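Local atomic coordinates of putative fimbrium tip subunit Fim1C (Bacteroides ovatus, PDB entry 4EPS), a protein that probably forms part of the tip of fimbriae, the cell-surface filaments that mediate adhesion and biofilm formation. Residues Y234-C239 with K290-G295; L339-G344 with S459-D464; N445-K450 with V483-T488; T473-K478 with A492-V497. All coordinates share one frame; numbering follows the deposited sequence. Where two conformers were deposited one is given.

Contact 1. Residues Y234-C239 with K290-G295; sequences YNDKQC and KDNCIG
D236 and N292 are the two residues that meet here, their side chains running toward each other from opposite directions. The polar contact consists of one approach: D236 OD2 lies 3.2 Å from the atom modelled as N292 OD1, in an amide that is probably turned over. The carboxylate and amide planes are 36° apart, and D236 itself is modelled in one of two conformers. D236 OD2 and D291 OD2, 5.0 Å apart, are like charges and probably disfavour a closer approach.

Backbone bonds fix both residues on turns. Y234 and K237 bond each other reciprocally, K237 N to Y234 O at 2.9 Å and Y234 N to K237 O at 3.3 Å, leaving N235 and D236 as the bend. On the other segment C293 N donates to K290 O at 3.1 Å, closing a type II turn with N292 at its third position.

The shared area is small, 68 Å² over both segments, and glycerol, probably from the crystallisation liquor, binds the backbone N atoms of D291 and N292. Beyond the turn, I294 and G295 both face Y274 in a classic beta bulge. The contact thus sets the tip of a two-residue beta hairpin, joining strands 229-234 and 237-242, against the type II turn leading into strand 293-300.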
loop_
_atom_site.group_PDB
_atom_site.type_symbol
_atom_site.label_atom_id
_atom_site.label_comp_id
_atom_site.label_asym_id
_atom_site.label_seq_id
_atom_site.Cartn_x
_atom_site.Cartn_y
_atom_site.Cartn_z
ATOM N N TYR A 234 -20.205 -1.546 -22.956
ATOM C CA TYR A 234 -19.172 -0.764 -22.244
ATOM C C TYR A 234 -17.944 -1.630 -22.150
ATOM O O TYR A 234 -18.076 -2.842 -21.983
ATOM C CB TYR A 234 -19.655 -0.326 -20.824
ATOM C CG TYR A 234 -19.723 -1.476 -19.842
ATOM C CD1 TYR A 234 -20.817 -2.337 -19.820
ATOM C CD2 TYR A 234 -18.670 -1.735 -18.970
ATOM C CE1 TYR A 234 -20.845 -3.451 -18.980
ATOM C CE2 TYR A 234 -18.686 -2.847 -18.130
ATOM C CZ TYR A 234 -19.792 -3.676 -18.110
ATOM O OH TYR A 234 -19.802 -4.769 -17.282
ATOM N N ASN A 235 -16.772 -0.990 -22.256
ATOM C CA ASN A 235 -15.457 -1.633 -22.277
ATOM C C ASN A 235 -15.503 -2.657 -23.406
ATOM O O ASN A 235 -15.771 -2.257 -24.541
ATOM C CB ASN A 235 -15.093 -2.224 -20.891
ATOM C CG ASN A 235 -14.926 -1.158 -19.832
ATOM O OD1 ASN A 235 -14.773 0.028 -20.135
ATOM N ND2 ASN A 235 -14.970 -1.556 -18.563
ATOM N N ASP A 236 -15.399 -3.954 -23.101
ATOM C CA ASP A 236 -15.489 -4.981 -24.132
ATOM C C ASP A 236 -16.547 -5.998 -23.746
ATOM O O ASP A 236 -16.389 -7.206 -23.972
ATOM C CB ASP A 236 -14.110 -5.626 -24.352
ATOM C CG ASP A 236 -13.208 -4.764 -25.216
ATOM O OD1 ASP A 236 -13.348 -4.821 -26.460
ATOM O OD2 ASP A 236 -12.376 -4.018 -24.650
ATOM N N LYS A 237 -17.658 -5.508 -23.146
ATOM C CA LYS A 237 -18.659 -6.481 -22.723
ATOM C C LYS A 237 -20.059 -5.914 -22.795
ATOM O O LYS A 237 -20.247 -4.811 -23.300
ATOM C CB LYS A 237 -18.368 -7.077 -21.326
ATOM C CG LYS A 237 -18.048 -6.082 -20.214
ATOM C CD LYS A 237 -17.324 -6.770 -19.052
ATOM C CE LYS A 237 -18.231 -7.645 -18.209
ATOM N NZ LYS A 237 -17.541 -8.141 -16.987
ATOM N N GLN A 238 -21.048 -6.682 -22.357
ATOM C CA GLN A 238 -22.413 -6.198 -22.455
ATOM C C GLN A 238 -23.252 -6.601 -21.280
ATOM O O GLN A 238 -22.925 -7.504 -20.496
ATOM C CB GLN A 238 -23.050 -6.673 -23.776
ATOM C CG GLN A 238 -23.595 -8.099 -23.780
ATOM C CD GLN A 238 -24.115 -8.444 -25.152
ATOM O OE1 GLN A 238 -23.372 -8.934 -26.009
ATOM N NE2 GLN A 238 -25.380 -8.132 -25.417
ATOM N N CYS A 239 -24.353 -5.890 -21.149
ATOM C CA CYS A 239 -25.307 -6.170 -20.109
ATOM C C CYS A 239 -26.704 -5.981 -20.677
ATOM O O CYS A 239 -26.880 -5.259 -21.659
ATOM C CB CYS A 239 -25.060 -5.282 -18.890
ATOM S SG CYS A 239 -25.168 -3.510 -19.227
ATOM N N LYS A 290 -2.751 -5.785 -23.966
ATOM C CA LYS A 290 -2.476 -4.817 -25.029
ATOM C C LYS A 290 -3.724 -4.002 -25.298
ATOM O O LYS A 290 -3.628 -2.811 -25.586
ATOM C CB LYS A 290 -2.010 -5.550 -26.308
ATOM C CG LYS A 290 -1.600 -4.630 -27.463
ATOM C CD LYS A 290 -1.054 -5.464 -28.605
ATOM C CE LYS A 290 -0.671 -4.649 -29.804
ATOM N NZ LYS A 290 0.090 -5.479 -30.778
ATOM N N ASP A 291 -4.914 -4.650 -25.222
ATOM C CA ASP A 291 -6.201 -3.999 -25.468
ATOM C C ASP A 291 -6.406 -2.786 -24.604
ATOM O O ASP A 291 -6.281 -2.864 -23.374
ATOM C CB ASP A 291 -7.401 -4.963 -25.260
ATOM C CG ASP A 291 -7.618 -5.982 -26.369
ATOM O OD1 ASP A 291 -6.887 -5.920 -27.394
ATOM O OD2 ASP A 291 -8.509 -6.855 -26.208
ATOM N N ASN A 292 -6.748 -1.652 -25.260
ATOM C CA ASN A 292 -7.016 -0.362 -24.634
ATOM C C ASN A 292 -5.801 0.221 -23.880
ATOM O O ASN A 292 -5.973 1.221 -23.185
ATOM C CB ASN A 292 -8.233 -0.431 -23.702
ATOM C CG ASN A 292 -9.519 -0.718 -24.453
ATOM O OD1 ASN A 292 -10.215 -1.689 -24.179
ATOM N ND2 ASN A 292 -9.803 0.063 -25.480
ATOM N N CYS A 293 -4.591 -0.348 -24.046
ATOM C CA CYS A 293 -3.394 0.263 -23.426
ATOM C C CYS A 293 -3.035 1.475 -24.292
ATOM O O CYS A 293 -2.960 1.336 -25.527
ATOM C CB CYS A 293 -2.221 -0.711 -23.313
ATOM S SG CYS A 293 -0.780 -0.009 -22.447
ATOM N N ILE A 294 -2.906 2.658 -23.686
ATOM C CA ILE A 294 -2.645 3.874 -24.496
ATOM C C ILE A 294 -1.266 4.467 -24.216
ATOM O O ILE A 294 -0.804 5.339 -24.971
ATOM C CB ILE A 294 -3.757 4.940 -24.309
ATOM C CG1 ILE A 294 -3.806 5.462 -22.855
ATOM C CG2 ILE A 294 -5.145 4.380 -24.787
ATOM C CD1 ILE A 294 -4.690 6.731 -22.643
ATOM N N GLY A 295 -0.623 4.026 -23.141
ATOM C CA GLY A 295 0.691 4.591 -22.822
ATOM C C GLY A 295 1.329 3.984 -21.592
ATOM O O GLY A 295 0.810 3.012 -21.022
#

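Contact 2. Residues L339-G344 with S459-D464; sequences LYTETG and SDKTMD
K461 reaches across to T341 and grips it twice, by its carbon chain and its ammonium group. In the tight part, T341 CG2 lies 3.6 Å from K461 CD, the two side chains crossing obliquely, while T341 OG1 turns elsewhere and bonds Y504 O. The extended lysine carries NZ on to T341 O, a 2.9 Å hydrogen bond that comes in nearly straight on the carbonyl, the C=O...N angle being 162°. E342 leads away from the loop at its CB, but its chain bends at chi2 (-57°) and returns OE2 to within 3.3 Å of K461 NZ as a salt bridge. T341 and E342 lie where the chain enters strand 342-344, outermost within this chain in a six-stranded antiparallel sheet, so the loop after helix 446-458 is pinned to the sheet's margin. The other end is looser and joined through water. L339 O and S459 OG are 4.1 Å apart, and one water spans them, donating to L339 O and to K461 O, each at 2.7 Å. It also bonds S459 OG. In its modelled conformer S459 OG accepts from K461 N at 3.1 Å, an ST turn. The buried L339 side chain packs on L455 and V458.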
loop_
_atom_site.group_PDB
_atom_site.type_symbol
_atom_site.label_atom_id
_atom_site.label_comp_id
_atom_site.label_asym_id
_atom_site.label_seq_id
_atom_site.Cartn_x
_atom_site.Cartn_y
_atom_site.Cartn_z
ATOM N N LEU A 339 1.974 5.179 -26.489
ATOM C CA LEU A 339 2.525 4.059 -27.275
ATOM C C LEU A 339 2.695 4.537 -28.725
ATOM O O LEU A 339 3.467 3.966 -29.503
ATOM C CB LEU A 339 1.566 2.851 -27.271
ATOM C CG LEU A 339 1.244 2.233 -25.904
ATOM C CD1 LEU A 339 0.495 0.900 -26.074
ATOM C CD2 LEU A 339 2.504 2.010 -25.083
ATOM N N TYR A 340 1.884 5.526 -29.100
ATOM C CA TYR A 340 1.921 6.127 -30.438
ATOM C C TYR A 340 3.276 6.726 -30.738
ATOM O O TYR A 340 3.850 7.433 -29.897
ATOM C CB TYR A 340 0.855 7.234 -30.549
ATOM C CG TYR A 340 0.848 7.981 -31.877
ATOM C CD1 TYR A 340 1.700 9.069 -32.098
ATOM C CD2 TYR A 340 0.024 7.578 -32.926
ATOM C CE1 TYR A 340 1.735 9.727 -33.330
ATOM C CE2 TYR A 340 0.019 8.258 -34.148
ATOM C CZ TYR A 340 0.881 9.327 -34.345
ATOM O OH TYR A 340 0.893 9.998 -35.539
ATOM N N THR A 341 3.781 6.484 -31.951
ATOM C CA THR A 341 5.003 7.159 -32.418
ATOM C C THR A 341 5.024 7.155 -33.950
ATOM O O THR A 341 4.749 6.133 -34.584
ATOM C CB THR A 341 6.315 6.630 -31.811
ATOM O OG1 THR A 341 7.389 7.479 -32.245
ATOM C CG2 THR A 341 6.623 5.157 -32.174
ATOM N N GLU A 342 5.342 8.309 -34.525
ATOM C CA GLU A 342 5.491 8.485 -35.975
ATOM C C GLU A 342 6.533 9.533 -36.202
ATOM O O GLU A 342 6.838 10.282 -35.275
ATOM C CB GLU A 342 4.165 8.922 -36.654
ATOM C CG GLU A 342 3.013 7.922 -36.653
ATOM C CD GLU A 342 3.219 6.547 -37.264
ATOM O OE1 GLU A 342 4.028 6.418 -38.211
ATOM O OE2 GLU A 342 2.550 5.597 -36.797
ATOM N N THR A 343 7.079 9.605 -37.429
ATOM C CA THR A 343 8.016 10.662 -37.821
ATOM C C THR A 343 7.267 11.612 -38.732
ATOM O O THR A 343 6.377 11.191 -39.483
ATOM C CB THR A 343 9.259 10.101 -38.513
ATOM O OG1 THR A 343 8.825 9.384 -39.674
ATOM C CG2 THR A 343 10.094 9.224 -37.606
ATOM N N GLY A 344 7.607 12.890 -38.671
ATOM C CA GLY A 344 6.956 13.870 -39.536
ATOM C C GLY A 344 7.475 15.268 -39.315
ATOM O O GLY A 344 8.355 15.479 -38.467
ATOM N N SER A 459 3.419 -2.949 -27.472
ATOM C CA SER A 459 3.579 -2.276 -28.764
ATOM C C SER A 459 4.694 -2.942 -29.552
ATOM O O SER A 459 5.543 -3.623 -28.948
ATOM C CB SER A 459 3.904 -0.793 -28.528
ATOM O OG SER A 459 4.248 -0.063 -29.695
ATOM N N ASP A 460 4.743 -2.689 -30.875
ATOM C CA ASP A 460 5.818 -3.223 -31.700
ATOM C C ASP A 460 6.930 -2.171 -31.846
ATOM O O ASP A 460 7.956 -2.448 -32.456
ATOM C CB ASP A 460 5.273 -3.689 -33.066
ATOM C CG ASP A 460 4.363 -4.909 -32.946
ATOM O OD1 ASP A 460 4.686 -5.823 -32.140
ATOM O OD2 ASP A 460 3.319 -4.935 -33.621
ATOM N N LYS A 461 6.742 -0.982 -31.236
ATOM C CA LYS A 461 7.737 0.095 -31.315
ATOM C C LYS A 461 8.257 0.524 -29.955
ATOM O O LYS A 461 7.482 0.693 -29.016
ATOM C CB LYS A 461 7.127 1.319 -32.011
ATOM C CG LYS A 461 6.707 1.083 -33.458
ATOM C CD LYS A 461 5.688 2.106 -33.917
ATOM C CE LYS A 461 5.740 2.326 -35.408
ATOM N NZ LYS A 461 4.944 3.518 -35.806
ATOM N N THR A 462 9.559 0.718 -29.856
ATOM C CA THR A 462 10.169 1.224 -28.631
ATOM C C THR A 462 10.638 2.636 -28.938
ATOM O O THR A 462 10.513 3.110 -30.078
ATOM C CB THR A 462 11.327 0.323 -28.136
ATOM O OG1 THR A 462 12.328 0.255 -29.153
ATOM C CG2 THR A 462 10.867 -1.078 -27.682
HETATM N N MSE A 463 11.161 3.304 -27.931
HETATM C CA MSE A 463 11.713 4.631 -28.093
HETATM C C MSE A 463 13.189 4.448 -28.473
HETATM O O MSE A 463 13.978 4.012 -27.641
HETATM C CB MSE A 463 11.503 5.388 -26.781
HETATM C CG MSE A 463 11.655 6.836 -26.925
HETATM SE SE MSE A 463 11.282 7.677 -25.217
HETATM C CE MSE A 463 11.778 9.425 -25.870
ATOM N N ASP A 464 13.542 4.671 -29.757
ATOM C CA ASP A 464 14.931 4.504 -30.208
ATOM C C ASP A 464 15.797 5.592 -29.547
ATOM O O ASP A 464 15.555 6.794 -29.731
ATOM C CB ASP A 464 14.999 4.535 -31.739
ATOM C CG ASP A 464 16.373 4.394 -32.393
ATOM O OD1 ASP A 464 17.376 4.227 -31.657
ATOM O OD2 ASP A 464 16.444 4.474 -33.640
HETATM O O HOH W 1 5.557 2.515 -28.553
#

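Contact 3. Residues N445-K450 with V483-T488; sequences NSLESK and VTYSKT
L447 places its CD1 methyl squarely over one face of the Y485 ring. The methyl carbon sits 3.5 Å from the ring centroid and only 6° off the normal, so this is a CH-pi contact over the ring centre. With CG anti to the backbone N (chi1 -172°), the L447 branch extends from the helix to lay CD1 on the ring. A second touch joins N445 to K487: N445 CB lies 3.3 Å from K487 O, and N445 ND2 passes 3.8 Å from K487 CG, where the amide lies obliquely against the first carbons of the lysine.

The next shell holds that amide still. N445 ND2 donates to E448 OE1 at 2.9 Å with an N-H...O angle of 164°; the acceptor lies close to the amide plane and uses its anti lone pair. N445 OD1 accepts from E448 N, a weak bond of 3.4 Å, and also from Q441 NE2. With an alanine here in place of N445, E448 N would probably lose its capping acceptor and the E448 carboxylate the donor that steadies it.

Farther out, Q441 NE2 also bonds S486 O, tying the strand's exit to the same glutamine, and Y485 OH bonds L437 O, which fixes the far end of the ring. In sum, an asparagine N-cap begins helix 446-458, whose first turn packs on the end of strand 479-485.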
loop_
_atom_site.group_PDB
_atom_site.type_symbol
_atom_site.label_atom_id
_atom_site.label_comp_id
_atom_site.label_asym_id
_atom_site.label_seq_id
_atom_site.Cartn_x
_atom_site.Cartn_y
_atom_site.Cartn_z
ATOM N N ASN A 445 20.186 5.041 -17.290
ATOM C CA ASN A 445 19.499 4.678 -18.545
ATOM C C ASN A 445 18.027 4.238 -18.294
ATOM O O ASN A 445 17.591 3.181 -18.773
ATOM C CB ASN A 445 20.282 3.593 -19.333
ATOM C CG ASN A 445 19.946 3.480 -20.802
ATOM O OD1 ASN A 445 19.077 4.171 -21.347
ATOM N ND2 ASN A 445 20.637 2.594 -21.495
ATOM N N SER A 446 17.256 5.077 -17.587
ATOM C CA SER A 446 15.822 4.808 -17.340
ATOM C C SER A 446 15.029 4.708 -18.654
ATOM O O SER A 446 14.057 3.957 -18.731
ATOM C CB SER A 446 15.203 5.876 -16.443
ATOM O OG SER A 446 15.472 7.175 -16.944
ATOM N N LEU A 447 15.461 5.415 -19.699
ATOM C CA LEU A 447 14.742 5.349 -20.973
ATOM C C LEU A 447 14.708 3.902 -21.483
ATOM O O LEU A 447 13.638 3.387 -21.813
ATOM C CB LEU A 447 15.417 6.286 -21.982
ATOM C CG LEU A 447 14.714 6.515 -23.316
ATOM C CD1 LEU A 447 15.238 7.797 -23.935
ATOM C CD2 LEU A 447 15.001 5.371 -24.313
ATOM N N GLU A 448 15.855 3.229 -21.507
ATOM C CA GLU A 448 15.845 1.853 -22.000
ATOM C C GLU A 448 15.362 0.846 -20.940
ATOM O O GLU A 448 14.576 -0.045 -21.283
ATOM C CB GLU A 448 17.249 1.460 -22.517
ATOM C CG GLU A 448 17.597 2.251 -23.777
ATOM C CD GLU A 448 18.731 1.727 -24.638
ATOM O OE1 GLU A 448 19.904 1.775 -24.196
ATOM O OE2 GLU A 448 18.449 1.351 -25.798
ATOM N N SER A 449 15.785 1.008 -19.672
ATOM C CA SER A 449 15.480 0.074 -18.569
ATOM C C SER A 449 14.057 0.171 -18.009
ATOM O O SER A 449 13.489 -0.856 -17.617
ATOM C CB SER A 449 16.463 0.288 -17.420
ATOM O OG SER A 449 17.804 0.145 -17.857
ATOM N N LYS A 450 13.507 1.405 -17.874
ATOM C CA LYS A 450 12.156 1.569 -17.297
ATOM C C LYS A 450 11.061 1.762 -18.344
ATOM O O LYS A 450 9.926 1.379 -18.086
ATOM C CB LYS A 450 12.119 2.754 -16.311
ATOM C CG LYS A 450 12.928 2.477 -15.044
ATOM C CD LYS A 450 12.721 3.545 -13.967
ATOM C CE LYS A 450 13.465 3.137 -12.711
ATOM N NZ LYS A 450 13.670 4.279 -11.773
ATOM N N VAL A 483 15.116 16.939 -29.013
ATOM C CA VAL A 483 15.799 16.230 -27.952
ATOM C C VAL A 483 16.459 14.966 -28.490
ATOM O O VAL A 483 15.865 14.211 -29.264
ATOM C CB VAL A 483 14.822 15.927 -26.765
ATOM C CG1 VAL A 483 15.477 15.051 -25.693
ATOM C CG2 VAL A 483 14.335 17.241 -26.136
ATOM N N THR A 484 17.689 14.752 -28.039
ATOM C CA THR A 484 18.477 13.560 -28.335
ATOM C C THR A 484 18.912 12.966 -27.025
ATOM O O THR A 484 18.845 13.630 -25.987
ATOM C CB THR A 484 19.676 13.905 -29.237
ATOM O OG1 THR A 484 20.439 14.955 -28.623
ATOM C CG2 THR A 484 19.235 14.273 -30.661
ATOM N N TYR A 485 19.366 11.721 -27.061
ATOM C CA TYR A 485 19.744 11.019 -25.850
ATOM C C TYR A 485 21.053 10.284 -25.982
ATOM O O TYR A 485 21.357 9.753 -27.039
ATOM C CB TYR A 485 18.671 9.948 -25.539
ATOM C CG TYR A 485 17.303 10.517 -25.249
ATOM C CD1 TYR A 485 16.993 11.036 -23.990
ATOM C CD2 TYR A 485 16.317 10.559 -26.241
ATOM C CE1 TYR A 485 15.737 11.605 -23.728
ATOM C CE2 TYR A 485 15.051 11.095 -25.981
ATOM C CZ TYR A 485 14.774 11.628 -24.729
ATOM O OH TYR A 485 13.532 12.169 -24.498
ATOM N N SER A 486 21.744 10.173 -24.868
ATOM C CA SER A 486 22.844 9.243 -24.676
ATOM C C SER A 486 22.299 8.190 -23.690
ATOM O O SER A 486 21.133 8.290 -23.276
ATOM C CB SER A 486 24.073 9.953 -24.131
ATOM O OG SER A 486 23.804 10.353 -22.796
ATOM N N LYS A 487 23.149 7.249 -23.231
ATOM C CA LYS A 487 22.718 6.267 -22.239
ATOM C C LYS A 487 22.635 6.889 -20.849
ATOM O O LYS A 487 22.124 6.248 -19.929
ATOM C CB LYS A 487 23.657 5.047 -22.246
ATOM C CG LYS A 487 23.468 4.179 -23.484
ATOM C CD LYS A 487 24.396 2.977 -23.483
ATOM C CE LYS A 487 24.223 2.153 -24.736
ATOM N NZ LYS A 487 25.248 1.081 -24.845
ATOM N N THR A 488 23.082 8.146 -20.676
ATOM C CA THR A 488 23.072 8.780 -19.357
ATOM C C THR A 488 22.296 10.105 -19.285
ATOM O O THR A 488 22.093 10.601 -18.176
ATOM C CB THR A 488 24.534 9.014 -18.854
ATOM O OG1 THR A 488 25.203 9.913 -19.743
ATOM C CG2 THR A 488 25.337 7.712 -18.743
#

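Contact 4. Residues T473-K478 with A492-V497; sequences TERNNK and AGTGGV. With SO4 (sulfate ion), chain G.
R475 and T494 bring the two backbones to 6.0 Å between CA atoms, and K478 and V497 bring them to 5.7 Å. Between these points neither backbone runs as a straight strand. At T494 the chain turns a corner, and G496 then centres an inverse gamma turn in which V497 N donates to G495 O at 2.9 Å. The other segment bends through an Asx turn, K478 N donating to N476 OD1 from above the carbonyl plane. K478 O receives the CA-H of V497, a CA...O contact of 3.5 Å. Strands 469-474 and 490-497 are the outermost strands of a three-stranded antiparallel sheet with 479-485 between them, so they are not neighbours in the sheet, and the segments meet where the chain leaves strand 469-474 and turns the corner at T494.

Among the side chains, R475 CD packs on T494 CG2 at 3.7 Å, and both residues then hold a sulfate, probably from the crystallisation liquor. R475 bends at chi2 (57°), which turns its guanidinium edge to the anion. R475 NE donates to sulfate O4 at 2.7 Å with an angle of 171°, and R475 NH2 donates to sulfate O3 at 2.8 Å; NH2 also makes a weak bond to O4. From the opposite segment T494 OG1 donates to the same O4 at 2.7 Å. A leucine in place of R475 would probably leave the sulfate held from these segments by T494 alone, its charge without a mate. R475 NH1 bonds Y374 OH, and the guanidinium also makes a cation-pi contact with Y373.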
loop_
_atom_site.group_PDB
_atom_site.type_symbol
_atom_site.label_atom_id
_atom_site.label_comp_id
_atom_site.label_asym_id
_atom_site.label_seq_id
_atom_site.Cartn_x
_atom_site.Cartn_y
_atom_site.Cartn_z
ATOM N N THR A 473 8.728 23.187 -27.497
ATOM C CA THR A 473 9.503 24.367 -27.084
ATOM C C THR A 473 10.117 25.023 -28.337
ATOM O O THR A 473 10.871 24.384 -29.073
ATOM C CB THR A 473 10.559 23.943 -26.040
ATOM O OG1 THR A 473 9.881 23.228 -24.989
ATOM C CG2 THR A 473 11.328 25.154 -25.461
ATOM N N GLU A 474 9.786 26.299 -28.569
ATOM C CA GLU A 474 10.230 26.997 -29.762
ATOM C C GLU A 474 11.610 27.624 -29.584
ATOM O O GLU A 474 11.907 28.181 -28.519
ATOM C CB GLU A 474 9.201 28.085 -30.124
ATOM C CG GLU A 474 9.440 28.703 -31.494
ATOM C CD GLU A 474 8.479 29.816 -31.851
ATOM O OE1 GLU A 474 8.369 30.777 -31.054
ATOM O OE2 GLU A 474 7.891 29.764 -32.958
ATOM N N ARG A 475 12.453 27.542 -30.643
ATOM C CA ARG A 475 13.768 28.193 -30.651
ATOM C C ARG A 475 13.628 29.576 -31.281
ATOM O O ARG A 475 14.100 30.557 -30.707
ATOM C CB ARG A 475 14.833 27.353 -31.389
ATOM C CG ARG A 475 16.158 28.108 -31.723
ATOM C CD ARG A 475 16.857 28.693 -30.489
ATOM N NE ARG A 475 18.101 29.381 -30.853
ATOM C CZ ARG A 475 18.176 30.645 -31.236
ATOM N NH1 ARG A 475 17.079 31.390 -31.310
ATOM N NH2 ARG A 475 19.351 31.173 -31.578
ATOM N N ASN A 476 13.015 29.655 -32.478
ATOM C CA ASN A 476 12.812 30.918 -33.223
ATOM C C ASN A 476 11.702 30.669 -34.258
ATOM O O ASN A 476 11.027 29.630 -34.187
ATOM C CB ASN A 476 14.147 31.442 -33.870
ATOM C CG ASN A 476 14.823 30.536 -34.876
ATOM O OD1 ASN A 476 14.231 29.599 -35.418
ATOM N ND2 ASN A 476 16.091 30.803 -35.172
ATOM N N ASN A 477 11.519 31.582 -35.215
ATOM C CA ASN A 477 10.451 31.447 -36.220
ATOM C C ASN A 477 10.627 30.205 -37.119
ATOM O O ASN A 477 9.639 29.671 -37.611
ATOM C CB ASN A 477 10.372 32.727 -37.076
ATOM C CG ASN A 477 11.628 33.054 -37.853
ATOM O OD1 ASN A 477 12.748 32.896 -37.373
ATOM N ND2 ASN A 477 11.467 33.512 -39.080
ATOM N N LYS A 478 11.858 29.713 -37.271
ATOM C CA LYS A 478 12.134 28.575 -38.155
ATOM C C LYS A 478 12.352 27.247 -37.447
ATOM O O LYS A 478 12.237 26.200 -38.105
ATOM C CB LYS A 478 13.404 28.853 -38.992
ATOM C CG LYS A 478 13.383 30.145 -39.794
ATOM C CD LYS A 478 14.833 30.551 -40.068
ATOM C CE LYS A 478 14.984 31.842 -40.831
ATOM N NZ LYS A 478 16.417 32.230 -40.969
ATOM N N ALA A 492 18.618 18.918 -24.923
ATOM C CA ALA A 492 17.716 19.742 -25.753
ATOM C C ALA A 492 18.567 20.614 -26.680
ATOM O O ALA A 492 19.346 21.405 -26.199
ATOM C CB ALA A 492 16.794 20.599 -24.875
ATOM N N GLY A 493 18.455 20.408 -27.991
ATOM C CA GLY A 493 19.224 21.148 -28.980
ATOM C C GLY A 493 18.342 22.113 -29.734
ATOM O O GLY A 493 17.138 21.896 -29.841
ATOM N N THR A 494 18.935 23.136 -30.329
ATOM C CA THR A 494 18.152 24.165 -31.016
ATOM C C THR A 494 18.031 23.984 -32.543
ATOM O O THR A 494 17.492 24.875 -33.199
ATOM C CB THR A 494 18.773 25.524 -30.697
ATOM O OG1 THR A 494 20.099 25.565 -31.227
ATOM C CG2 THR A 494 18.783 25.827 -29.197
ATOM N N GLY A 495 18.486 22.855 -33.093
ATOM C CA GLY A 495 18.502 22.661 -34.549
ATOM C C GLY A 495 17.258 22.084 -35.212
ATOM O O GLY A 495 17.322 21.635 -36.354
ATOM N N GLY A 496 16.120 22.128 -34.532
ATOM C CA GLY A 496 14.894 21.515 -35.035
ATOM C C GLY A 496 14.119 22.329 -36.052
ATOM O O GLY A 496 13.007 22.760 -35.755
ATOM N N VAL A 497 14.659 22.489 -37.285
ATOM C CA VAL A 497 13.982 23.229 -38.380
ATOM C C VAL A 497 12.575 22.648 -38.502
ATOM O O VAL A 497 12.451 21.439 -38.623
ATOM C CB VAL A 497 14.766 23.156 -39.717
ATOM C CG1 VAL A 497 14.079 23.992 -40.800
ATOM C CG2 VAL A 497 16.229 23.598 -39.522
HETATM S S SO4 G . 21.885 28.665 -30.706
HETATM O O1 SO4 G . 22.767 27.780 -31.478
HETATM O O2 SO4 G . 22.315 28.661 -29.302
HETATM O O3 SO4 G . 21.894 30.015 -31.237
HETATM O O4 SO4 G . 20.507 28.197 -30.780
#

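The four contacts form a chain of neighbours. Contacts 1 and 2, with centres 21 Å apart, reach the same six-stranded sheet and touch through a probable hydrogen bond of 3.2 Å between I294 O and L339 N. Contacts 2 and 3 lie closer, at 15 Å, and alternate along the sequence; selenomethionine M463 links them, its CE 3.5 Å from Y485 OH. Contacts 3 and 4, 21 Å apart, share the three-stranded sheet, where V483 CG2 meets A492 CA at 4.2 Å. The ends of the series, contacts 1 and 4, are 39 Å apart between centres, so the sulfate bound in contact 4 is remote from the hairpin in contact 1.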